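Long-range contacts in ribosomal RNA small subunit methyltransferase E (Thermotoga maritima, PDB 1Z85), which probably methylates N3 of a specific uridine in 16S ribosomal RNA within the assembled small subunit, using S-adenosyl-L-methionine as methyl donor: residues V162-L167 and S202-V207; G44-A49 and S56-L61. All blocks are in the same frame, centred on the assembly; numbering follows the deposited sequence.

Interaction 1: V162-L167 and S202-V207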
ATOM      1  N   VAL B 162      -0.907  -9.070 -21.706  1.00 38.17           N
ATOM      2  CA  VAL B 162      -0.771  -9.565 -20.344  1.00 38.17           C
ATOM      3  C   VAL B 162       0.551  -9.111 -19.727  1.00 37.71           C
ATOM      4  O   VAL B 162       1.598  -9.115 -20.373  1.00 34.47           O
ATOM      5  CB  VAL B 162      -0.856 -11.095 -20.282  1.00 39.66           C
ATOM      6  CG1 VAL B 162      -1.030 -11.583 -18.841  1.00 40.18           C
ATOM      7  CG2 VAL B 162      -2.012 -11.643 -21.193  1.00 34.88           C
ATOM      8  N   ILE B 163       0.463  -8.681 -18.472  1.00 40.44           N
ATOM      9  CA  ILE B 163       1.599  -8.250 -17.671  1.00 41.03           C
ATOM     10  C   ILE B 163       1.682  -9.178 -16.452  1.00 40.69           C
ATOM     11  O   ILE B 163       0.686  -9.340 -15.737  1.00 41.04           O
ATOM     12  CB  ILE B 163       1.385  -6.823 -17.105  1.00 42.28           C
ATOM     13  CG1 ILE B 163       0.969  -5.838 -18.182  1.00 46.96           C
ATOM     14  CG2 ILE B 163       2.665  -6.306 -16.396  1.00 48.24           C
ATOM     15  CD1 ILE B 163       2.067  -5.462 -19.063  1.00 46.80           C
ATOM     16  N   THR B 164       2.851  -9.756 -16.199  1.00 40.03           N
ATOM     17  CA  THR B 164       3.029 -10.648 -15.046  1.00 42.63           C
ATOM     18  C   THR B 164       3.865  -9.954 -13.971  1.00 42.43           C
ATOM     19  O   THR B 164       4.968  -9.508 -14.241  1.00 39.21           O
ATOM     20  CB  THR B 164       3.694 -11.964 -15.466  1.00 43.32           C
ATOM     21  OG1 THR B 164       2.863 -12.624 -16.411  1.00 41.53           O
ATOM     22  CG2 THR B 164       3.891 -12.897 -14.263  1.00 49.22           C
ATOM     23  N   LEU B 165       3.295  -9.833 -12.778  1.00 44.40           N
ATOM     24  CA  LEU B 165       4.020  -9.438 -11.584  1.00 48.53           C
ATOM     25  C   LEU B 165       4.685 -10.657 -10.885  1.00 49.39           C
ATOM     26  O   LEU B 165       4.047 -11.377 -10.103  1.00 47.37           O
ATOM     27  CB  LEU B 165       3.075  -8.738 -10.591  1.00 49.47           C
ATOM     28  CG  LEU B 165       3.632  -8.412  -9.189  1.00 51.26           C
ATOM     29  CD1 LEU B 165       4.992  -7.663  -9.257  1.00 56.77           C
ATOM     30  CD2 LEU B 165       2.572  -7.619  -8.404  1.00 52.83           C
ATOM     31  N   ASP B 166       5.962 -10.849 -11.168  1.00 52.27           N
ATOM     32  CA  ASP B 166       6.809 -11.816 -10.486  1.00 57.19           C
ATOM     33  C   ASP B 166       7.264 -11.166  -9.175  1.00 61.70           C
ATOM     34  O   ASP B 166       8.005 -10.169  -9.167  1.00 60.30           O
ATOM     35  CB  ASP B 166       8.029 -12.143 -11.370  1.00 57.21           C
ATOM     36  CG  ASP B 166       8.918 -13.244 -10.788  1.00 59.65           C
ATOM     37  OD1 ASP B 166       8.546 -13.884  -9.778  1.00 57.62           O
ATOM     38  OD2 ASP B 166      10.010 -13.467 -11.343  1.00 58.74           O
ATOM     39  N   LEU B 167       6.801 -11.713  -8.064  1.00 65.44           N
ATOM     40  CA  LEU B 167       7.045 -11.090  -6.769  1.00 67.96           C
ATOM     41  C   LEU B 167       8.488 -11.263  -6.319  1.00 68.41           C
ATOM     42  O   LEU B 167       8.984 -10.447  -5.556  1.00 67.79           O
ATOM     43  CB  LEU B 167       6.084 -11.660  -5.716  1.00 69.45           C
ATOM     44  CG  LEU B 167       4.588 -11.361  -5.937  1.00 67.85           C
ATOM     45  CD1 LEU B 167       3.747 -12.260  -5.053  1.00 60.74           C
ATOM     46  CD2 LEU B 167       4.278  -9.873  -5.689  1.00 66.93           C
ATOM     47  N   SER B 202       6.813 -16.695 -22.380  1.00 48.61           N
ATOM     48  CA  SER B 202       6.388 -16.829 -23.747  1.00 50.68           C
ATOM     49  C   SER B 202       5.094 -16.121 -24.124  1.00 50.47           C
ATOM     50  O   SER B 202       4.834 -15.941 -25.303  1.00 51.95           O
ATOM     51  CB  SER B 202       6.228 -18.327 -24.086  1.00 51.82           C
ATOM     52  OG  SER B 202       4.935 -18.782 -23.722  1.00 54.02           O
ATOM     53  N   SER B 203       4.252 -15.765 -23.167  1.00 52.40           N
ATOM     54  CA  SER B 203       2.927 -15.219 -23.502  1.00 54.03           C
ATOM     55  C   SER B 203       2.628 -13.826 -22.924  1.00 55.12           C
ATOM     56  O   SER B 203       1.645 -13.174 -23.324  1.00 54.40           O
ATOM     57  CB  SER B 203       1.847 -16.192 -23.018  1.00 55.15           C
ATOM     58  OG  SER B 203       1.704 -16.130 -21.600  1.00 55.41           O
ATOM     59  N   THR B 204       3.454 -13.386 -21.975  1.00 55.45           N
ATOM     60  CA  THR B 204       3.192 -12.161 -21.229  1.00 54.06           C
ATOM     61  C   THR B 204       4.472 -11.401 -21.076  1.00 54.40           C
ATOM     62  O   THR B 204       5.540 -11.880 -21.492  1.00 53.90           O
ATOM     63  CB  THR B 204       2.610 -12.428 -19.803  1.00 53.99           C
ATOM     64  OG1 THR B 204       3.662 -12.665 -18.862  1.00 47.80           O
ATOM     65  CG2 THR B 204       1.636 -13.631 -19.787  1.00 56.71           C
ATOM     66  N   THR B 205       4.343 -10.225 -20.458  1.00 53.81           N
ATOM     67  CA  THR B 205       5.452  -9.312 -20.190  1.00 54.21           C
ATOM     68  C   THR B 205       5.726  -9.279 -18.675  1.00 56.84           C
ATOM     69  O   THR B 205       4.836  -8.932 -17.895  1.00 53.65           O
ATOM     70  CB  THR B 205       5.087  -7.887 -20.692  1.00 53.54           C
ATOM     71  OG1 THR B 205       4.975  -7.905 -22.119  1.00 47.16           O
ATOM     72  CG2 THR B 205       6.121  -6.813 -20.233  1.00 51.94           C
ATOM     73  N   ILE B 206       6.951  -9.605 -18.248  1.00 60.47           N
ATOM     74  CA  ILE B 206       7.219  -9.781 -16.800  1.00 62.28           C
ATOM     75  C   ILE B 206       7.921  -8.574 -16.076  1.00 62.66           C
ATOM     76  O   ILE B 206       8.875  -7.978 -16.581  1.00 60.76           O
ATOM     77  CB  ILE B 206       7.909 -11.160 -16.518  1.00 63.20           C
ATOM     78  CG1 ILE B 206       7.262 -12.272 -17.395  1.00 65.17           C
ATOM     79  CG2 ILE B 206       7.825 -11.499 -15.011  1.00 65.55           C
ATOM     80  CD1 ILE B 206       7.522 -13.748 -16.962  1.00 64.08           C
ATOM     81  N   VAL B 207       7.411  -8.249 -14.881  1.00 63.03           N
ATOM     82  CA  VAL B 207       7.852  -7.097 -14.082  1.00 63.07           C
ATOM     83  C   VAL B 207       7.894  -7.408 -12.550  1.00 62.59           C
ATOM     84  O   VAL B 207       7.542  -8.511 -12.081  1.00 57.83           O
ATOM     85  CB  VAL B 207       6.937  -5.826 -14.361  1.00 62.82           C
ATOM     86  CG1 VAL B 207       6.667  -5.633 -15.877  1.00 59.66           C
ATOM     87  CG2 VAL B 207       5.615  -5.891 -13.579  1.00 60.89           C
TER
HETATM   88  O   HOH W   1       0.830 -10.400 -23.902  1.00 49.37           O
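Thr164 and Thr205 carry the backbone pairing of two parallel strands. Thr164 N donates to Thr205 O over 2.7 Å in a nearly straight bond (168° at the hydrogen), and Thr164 O takes Val207 N at 2.8 Å, so that one residue brackets Ile206 on both sides. Thr205 N reaches Val162 O at 3.0 Å, and Asp166 N continues the pairing to Val207 O beyond the regular strand. A water accepts from Val162 N and donates to Ser203 O, bridging the opposite end.

Two hydroxyls meet on the Thr164 side of the sheet: Thr164 OG1 donates to Thr204 OG1 at 2.6 Å, and Thr204 OG1 is also hydrogen-bonded to Leu200 O of helix 194-201. Thr204 OG1 sits between its own N and carbonyl carbon (chi1 85°), which puts CG2 opposite the carbonyl carbon, where it presses on Val162 CG1 at a tight 3.5 Å.

Ile163 CG2 meets Val207 CG1 at 4.1 Å, while Asp166 CB touches Ile206 CG2; the Asp166 carboxylate turns instead to a salt bridge with Arg197. This edge pairing belongs to the parallel sheet of the alpha/beta knot fold, the SPOUT methyltransferase architecture.

Interaction 2: G44-A49 and S56-L61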
ATOM      1  N   GLY B  44     -38.415   4.222   8.707  1.00 50.68           N
ATOM      2  CA  GLY B  44     -38.716   5.621   8.422  1.00 47.74           C
ATOM      3  C   GLY B  44     -37.515   6.318   7.813  1.00 45.95           C
ATOM      4  O   GLY B  44     -37.674   7.245   7.031  1.00 44.77           O
ATOM      5  N   ASP B  45     -36.312   5.857   8.168  1.00 45.19           N
ATOM      6  CA  ASP B  45     -35.060   6.488   7.727  1.00 43.44           C
ATOM      7  C   ASP B  45     -34.836   6.351   6.211  1.00 42.18           C
ATOM      8  O   ASP B  45     -35.049   5.284   5.646  1.00 40.86           O
ATOM      9  CB  ASP B  45     -33.862   5.870   8.468  1.00 43.50           C
ATOM     10  CG  ASP B  45     -33.838   6.205   9.951  1.00 44.48           C
ATOM     11  OD1 ASP B  45     -34.742   6.939  10.441  1.00 53.72           O
ATOM     12  OD2 ASP B  45     -32.895   5.736  10.627  1.00 39.94           O
ATOM     13  N   VAL B  46     -34.405   7.436   5.567  1.00 41.05           N
ATOM     14  CA  VAL B  46     -34.021   7.401   4.156  1.00 41.05           C
ATOM     15  C   VAL B  46     -32.565   6.929   4.001  1.00 40.92           C
ATOM     16  O   VAL B  46     -31.653   7.425   4.662  1.00 41.83           O
ATOM     17  CB  VAL B  46     -34.189   8.773   3.486  1.00 39.50           C
ATOM     18  CG1 VAL B  46     -33.461   8.819   2.125  1.00 43.73           C
ATOM     19  CG2 VAL B  46     -35.674   9.094   3.317  1.00 43.90           C
ATOM     20  N   ILE B  47     -32.348   5.983   3.104  1.00 42.67           N
ATOM     21  CA  ILE B  47     -31.020   5.360   2.935  1.00 41.33           C
ATOM     22  C   ILE B  47     -30.674   5.211   1.471  1.00 41.46           C
ATOM     23  O   ILE B  47     -31.548   5.323   0.612  1.00 41.70           O
ATOM     24  CB  ILE B  47     -30.977   3.959   3.573  1.00 42.64           C
ATOM     25  CG1 ILE B  47     -31.996   3.029   2.896  1.00 42.44           C
ATOM     26  CG2 ILE B  47     -31.211   4.053   5.106  1.00 45.56           C
ATOM     27  CD1 ILE B  47     -32.030   1.661   3.483  1.00 45.21           C
ATOM     28  N   GLU B  48     -29.395   4.935   1.208  1.00 40.29           N
ATOM     29  CA  GLU B  48     -28.908   4.697  -0.117  1.00 39.66           C
ATOM     30  C   GLU B  48     -28.352   3.275  -0.204  1.00 39.04           C
ATOM     31  O   GLU B  48     -27.539   2.862   0.642  1.00 36.99           O
ATOM     32  CB  GLU B  48     -27.811   5.688  -0.472  1.00 39.43           C
ATOM     33  CG  GLU B  48     -27.474   5.649  -1.970  1.00 45.16           C
ATOM     34  CD  GLU B  48     -26.206   6.404  -2.371  1.00 42.02           C
ATOM     35  OE1 GLU B  48     -25.553   7.055  -1.522  1.00 47.55           O
ATOM     36  OE2 GLU B  48     -25.868   6.333  -3.569  1.00 45.14           O
ATOM     37  N   ALA B  49     -28.802   2.544  -1.223  1.00 37.19           N
ATOM     38  CA  ALA B  49     -28.267   1.225  -1.551  1.00 38.74           C
ATOM     39  C   ALA B  49     -27.769   1.186  -2.976  1.00 37.84           C
ATOM     40  O   ALA B  49     -28.113   2.057  -3.773  1.00 34.45           O
ATOM     41  CB  ALA B  49     -29.321   0.148  -1.346  1.00 40.44           C
ATOM     42  N   SER B  56     -27.749   3.207  -8.170  1.00 39.66           N
ATOM     43  CA  SER B  56     -27.953   3.746  -6.839  1.00 39.89           C
ATOM     44  C   SER B  56     -29.468   3.858  -6.576  1.00 38.87           C
ATOM     45  O   SER B  56     -30.226   4.305  -7.449  1.00 35.41           O
ATOM     46  CB  SER B  56     -27.265   5.117  -6.725  1.00 38.83           C
ATOM     47  OG  SER B  56     -27.556   5.745  -5.493  1.00 37.25           O
ATOM     48  N   TYR B  57     -29.897   3.454  -5.381  1.00 37.32           N
ATOM     49  CA  TYR B  57     -31.294   3.578  -4.976  1.00 37.82           C
ATOM     50  C   TYR B  57     -31.413   4.397  -3.684  1.00 38.48           C
ATOM     51  O   TYR B  57     -30.761   4.118  -2.676  1.00 38.95           O
ATOM     52  CB  TYR B  57     -31.945   2.199  -4.794  1.00 38.64           C
ATOM     53  CG  TYR B  57     -31.773   1.290  -5.993  1.00 42.16           C
ATOM     54  CD1 TYR B  57     -30.619   0.505  -6.141  1.00 43.98           C
ATOM     55  CD2 TYR B  57     -32.739   1.229  -6.995  1.00 45.81           C
ATOM     56  CE1 TYR B  57     -30.447  -0.316  -7.255  1.00 44.52           C
ATOM     57  CE2 TYR B  57     -32.579   0.392  -8.114  1.00 41.47           C
ATOM     58  CZ  TYR B  57     -31.437  -0.367  -8.238  1.00 38.03           C
ATOM     59  OH  TYR B  57     -31.271  -1.184  -9.324  1.00 38.54           O
ATOM     60  N   THR B  58     -32.229   5.433  -3.732  1.00 37.78           N
ATOM     61  CA  THR B  58     -32.578   6.177  -2.548  1.00 38.18           C
ATOM     62  C   THR B  58     -33.895   5.589  -2.102  1.00 38.95           C
ATOM     63  O   THR B  58     -34.839   5.505  -2.893  1.00 38.32           O
ATOM     64  CB  THR B  58     -32.696   7.653  -2.866  1.00 39.66           C
ATOM     65  OG1 THR B  58     -31.461   8.093  -3.455  1.00 42.35           O
ATOM     66  CG2 THR B  58     -33.015   8.475  -1.604  1.00 38.75           C
ATOM     67  N   CYS B  59     -33.924   5.138  -0.850  1.00 40.76           N
ATOM     68  CA  CYS B  59     -35.030   4.339  -0.322  1.00 43.24           C
ATOM     69  C   CYS B  59     -35.467   4.785   1.081  1.00 43.95           C
ATOM     70  O   CYS B  59     -34.711   5.427   1.818  1.00 41.34           O
ATOM     71  CB  CYS B  59     -34.651   2.846  -0.259  1.00 44.85           C
ATOM     72  SG  CYS B  59     -33.781   2.170  -1.689  1.00 45.51           S
ATOM     73  N   ILE B  60     -36.704   4.443   1.423  1.00 45.57           N
ATOM     74  CA  ILE B  60     -37.211   4.586   2.781  1.00 46.62           C
ATOM     75  C   ILE B  60     -37.296   3.194   3.418  1.00 46.76           C
ATOM     76  O   ILE B  60     -37.979   2.307   2.909  1.00 46.61           O
ATOM     77  CB  ILE B  60     -38.591   5.269   2.810  1.00 45.45           C
ATOM     78  CG1 ILE B  60     -38.566   6.542   1.948  1.00 42.54           C
ATOM     79  CG2 ILE B  60     -38.996   5.551   4.269  1.00 47.47           C
ATOM     80  CD1 ILE B  60     -39.743   7.501   2.168  1.00 49.54           C
ATOM     81  N   LEU B  61     -36.590   3.013   4.529  1.00 48.47           N
ATOM     82  CA  LEU B  61     -36.562   1.732   5.244  1.00 49.37           C
ATOM     83  C   LEU B  61     -37.957   1.422   5.779  1.00 50.32           C
ATOM     84  O   LEU B  61     -38.590   2.298   6.383  1.00 49.53           O
ATOM     85  CB  LEU B  61     -35.528   1.780   6.388  1.00 49.28           C
ATOM     86  CG  LEU B  61     -35.152   0.500   7.153  1.00 49.39           C
ATOM     87  CD1 LEU B  61     -34.682  -0.603   6.207  1.00 49.70           C
ATOM     88  CD2 LEU B  61     -34.061   0.769   8.206  1.00 49.93           C
TER
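The Tyr57 ring meets strand 46-49 by its edge, with Ala49 O near the ring plane and 3.8 Å from CD1. Beyond the pair, the Tyr57 side chain packs against Val26 and Val76, and its hydroxyl is hydrogen-bonded to Asp51. The other flat group is the Glu48 carboxylate: Ser56 OG donates to Glu48 OE2 at 2.6 Å, arriving on the anti side and 19° out of the carboxylate plane. Glu48 gets there by an extended chain that leaves with CG opposite the backbone N (chi1 -168°) and runs alongside its partner strand.

Antiparallel backbone bonds join the strands in two hydrogen-bonded pairs. Ile47 N donates to Cys59 O at 2.7 Å and Cys59 N returns to Ile47 O; Ala49 and Tyr57 exchange a like pair. Leu61 N then points almost straight at Asp45 O (3.0 Å, 178°), and Gly44 N closes the end on Leu61 O.

On the face of Ile47, CG1 lies 4.1 Å from Cys59 CB, amid Phe28 and Ala71, while Val46 CG2 meets Ile60 CG1 on the other face. The hairpin thus turns one apolar side into the PUA domain. Because Tyr145 OH also bonds Glu48 OE2, two hydroxyls grip that oxygen, which would probably favour the ionised carboxylate.

Interaction 2 comes first along the chain, closing a hairpin in the PUA domain, with six residues between 44-49 and 56-61. The chain then crosses into the methyltransferase domain, where interaction 1 closes a longer loop: between 162-167 and 202-207 it passes through strand 182-186, which pairs with the other edge of strand 161-165, and helix 194-201. The two loops are in series, neither nested nor crossed. The centres of interactions 1 and 2 lie about 45 Å apart, on opposite sides of the chain's centre, and the nearest atoms of interactions 1 and 2 are about 32 Å apart. Interaction 2 joins neighbouring antiparallel strands of the N-terminal sheet, whereas interaction 1 adds an edge strand to the parallel sheet.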